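Local coordinates for NO-binding heme-dependent sensor protein (PDB 4U99), which binds heme and, as an H-NOX gas sensor protein, probably senses nitric oxide in signalling, at residues Gly97-Ile102 with Leu115-Gly120. The protein carries 3 engineered substitutions. Numbering follows the deposited sequence.
Sequences GIHDVI and LPHING. With HEM (protoporphyrin IX containing Fe), chain C.
His99 and Ile98, in the first turn of helix 98-109, pack on the start of strand 117-123, an outermost strand of the four-stranded antiparallel sheet in this H-NOX fold. The same helix carries His103, the axial ligand of the heme iron, so the contact joins the proximal helix to the sheet beside the heme. The short helix and strand segments run at 107° to each other, their axes approaching to 7.9 Å.

The apolar part faces the heme. Ile98 CG2 meets Ile118 CD1 at 3.8 Å, the two side chains crossing at a slant. With Ile98 CG1 beside its backbone N, CG2 is left for the strand while CD1 reaches the vinyl carbon HEM CBB at 3.7 Å. Ile118 CD1 also lies near the meso carbon CHB; Leu130 and Tyr132 of the adjacent strand touch the same isoleucine. Further along the heme, Ile102 CG2 comes to 3.4 Å from HEM C2C and Leu115 CD2 to 3.5 Å from HEM C4D, while the Pro116 ring packs against a propionate.

The polar part lies on the outer side, where the rings of His99 and the exposed His117 meet obliquely, their planes at 60° and His99 CE1 3.7 Å from His117 ND1. The imidazole of His99 is set over the strand backbone by CG standing anti to the backbone N (chi1 -171°). The helix backbone itself places His99 CB tightly against the strand, 3.1 Å from Ile118 O. A water bridges His99 ND1 and the backbone carbonyl of Pro116, just before the strand: it donates to Pro116 O, which lies at the edge of the His99 ring, and is hydrogen-bonded to His99 ND1 at 2.8 Å.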
# COMPACT_ATOMS: atom_id res chain seq x y z
N GLY A 97 11.71 -8.47 -2.58
CA GLY A 97 11.60 -9.10 -1.28
C GLY A 97 10.25 -8.92 -0.60
O GLY A 97 10.07 -9.34 0.54
N ILE A 98 9.29 -8.30 -1.29
CA ILE A 98 7.99 -8.01 -0.68
C ILE A 98 7.34 -9.29 -0.15
O ILE A 98 6.89 -9.34 0.99
CB ILE A 98 7.02 -7.34 -1.67
CG1 ILE A 98 7.52 -5.93 -2.02
CG2 ILE A 98 5.61 -7.24 -1.07
CD1 ILE A 98 6.81 -5.32 -3.24
N HIS A 99 7.32 -10.33 -0.98
CA HIS A 99 6.61 -11.54 -0.60
C HIS A 99 7.41 -12.42 0.35
O HIS A 99 6.90 -12.83 1.39
CB HIS A 99 6.22 -12.35 -1.84
CG HIS A 99 5.31 -13.49 -1.52
ND1 HIS A 99 3.96 -13.31 -1.28
CD2 HIS A 99 5.55 -14.81 -1.36
CE1 HIS A 99 3.41 -14.48 -1.00
NE2 HIS A 99 4.35 -15.40 -1.05
N ASP A 100 8.66 -12.71 -0.02
CA ASP A 100 9.45 -13.70 0.70
C ASP A 100 10.14 -13.16 1.96
O ASP A 100 10.58 -13.94 2.80
CB ASP A 100 10.51 -14.30 -0.23
CG ASP A 100 9.91 -15.15 -1.33
OD1 ASP A 100 8.83 -15.74 -1.12
OD2 ASP A 100 10.53 -15.23 -2.42
N VAL A 101 10.23 -11.84 2.08
CA VAL A 101 10.90 -11.23 3.23
C VAL A 101 9.95 -10.35 4.03
O VAL A 101 9.71 -10.61 5.20
CB VAL A 101 12.12 -10.39 2.78
CG1 VAL A 101 12.82 -9.78 4.00
CG2 VAL A 101 13.09 -11.24 1.99
N ILE A 102 9.40 -9.31 3.41
CA ILE A 102 8.55 -8.38 4.13
C ILE A 102 7.28 -9.05 4.65
O ILE A 102 7.05 -9.09 5.85
CB ILE A 102 8.19 -7.17 3.26
CG1 ILE A 102 9.47 -6.40 2.90
CG2 ILE A 102 7.21 -6.25 3.98
CD1 ILE A 102 9.27 -5.22 1.99
N LEU A 115 -3.01 -10.96 3.57
CA LEU A 115 -2.01 -10.40 2.68
C LEU A 115 -2.23 -10.85 1.24
O LEU A 115 -2.78 -11.92 1.00
CB LEU A 115 -0.61 -10.82 3.14
CG LEU A 115 -0.17 -10.25 4.49
CD1 LEU A 115 0.98 -11.08 5.06
CD2 LEU A 115 0.25 -8.80 4.33
N PRO A 116 -1.77 -10.05 0.27
CA PRO A 116 -1.87 -10.44 -1.13
C PRO A 116 -0.83 -11.49 -1.48
O PRO A 116 0.11 -11.70 -0.70
CB PRO A 116 -1.61 -9.14 -1.88
CG PRO A 116 -0.64 -8.42 -1.00
CD PRO A 116 -1.05 -8.76 0.42
N HIS A 117 -0.99 -12.14 -2.63
CA HIS A 117 0.07 -12.95 -3.19
C HIS A 117 0.83 -12.12 -4.21
O HIS A 117 0.24 -11.58 -5.14
CB HIS A 117 -0.47 -14.22 -3.84
CG HIS A 117 0.61 -15.17 -4.26
ND1 HIS A 117 1.17 -16.09 -3.40
CD2 HIS A 117 1.25 -15.32 -5.44
CE1 HIS A 117 2.10 -16.78 -4.03
NE2 HIS A 117 2.17 -16.33 -5.27
N ILE A 118 2.14 -12.00 -4.01
CA ILE A 118 2.98 -11.18 -4.88
C ILE A 118 4.20 -11.97 -5.35
O ILE A 118 4.78 -12.75 -4.59
CB ILE A 118 3.42 -9.88 -4.17
CG1 ILE A 118 2.20 -8.98 -3.95
CG2 ILE A 118 4.49 -9.14 -4.97
CD1 ILE A 118 2.47 -7.71 -3.17
N ASN A 119 4.56 -11.77 -6.61
CA ASN A 119 5.79 -12.32 -7.16
C ASN A 119 6.42 -11.34 -8.14
O ASN A 119 5.77 -10.89 -9.08
CB ASN A 119 5.53 -13.66 -7.86
CG ASN A 119 6.80 -14.30 -8.37
OD1 ASN A 119 7.17 -14.15 -9.53
ND2 ASN A 119 7.50 -15.02 -7.49
N GLY A 120 7.69 -11.03 -7.90
CA GLY A 120 8.44 -10.13 -8.74
C GLY A 120 9.44 -10.88 -9.60
O GLY A 120 10.03 -11.86 -9.16
CHA HEM C . -1.12 -5.50 3.29
CHB HEM C . 1.48 -4.67 -0.71
CHC HEM C . 5.22 -3.13 1.95
CHD HEM C . 3.00 -4.93 5.88
C1A HEM C . -0.79 -5.22 1.99
C2A HEM C . -1.72 -4.94 0.91
C3A HEM C . -1.00 -4.71 -0.20
C4A HEM C . 0.41 -4.83 0.14
CMA HEM C . -1.54 -4.36 -1.60
CAA HEM C . -3.26 -4.92 1.05
CBA HEM C . -3.83 -6.32 1.28
CGA HEM C . -4.11 -7.05 -0.02
O1A HEM C . -4.66 -8.18 0.03
O2A HEM C . -3.79 -6.53 -1.12
C1B HEM C . 2.70 -4.13 -0.36
C2B HEM C . 3.67 -3.56 -1.27
C3B HEM C . 4.72 -3.14 -0.54
C4B HEM C . 4.42 -3.42 0.86
CMB HEM C . 3.46 -3.53 -2.81
CAB HEM C . 6.04 -2.45 -0.97
CBB HEM C . 6.20 -1.83 -2.14
C1C HEM C . 4.94 -3.48 3.25
C2C HEM C . 5.80 -3.22 4.40
C3C HEM C . 5.17 -3.70 5.49
C4C HEM C . 3.93 -4.31 5.06
CMC HEM C . 7.15 -2.48 4.30
CAC HEM C . 5.64 -3.72 6.96
CBC HEM C . 6.93 -3.85 7.27
C1D HEM C . 1.66 -5.11 5.59
C2D HEM C . 0.60 -5.25 6.57
C3D HEM C . -0.68 -5.43 5.76
C4D HEM C . -0.27 -5.38 4.37
CMD HEM C . 0.72 -5.22 8.11
CAD HEM C . -2.11 -5.61 6.30
CBD HEM C . -2.42 -7.09 6.49
CGD HEM C . -3.79 -7.22 7.12
O1D HEM C . -4.51 -6.19 7.18
O2D HEM C . -4.15 -8.34 7.55
NA HEM C . 0.50 -5.15 1.48
NB HEM C . 3.18 -4.02 0.92
NC HEM C . 3.82 -4.15 3.70
ND HEM C . 1.11 -5.19 4.31
FE HEM C . 2.23 -4.86 2.56
O HOH W 1 2.70 -10.96 -0.54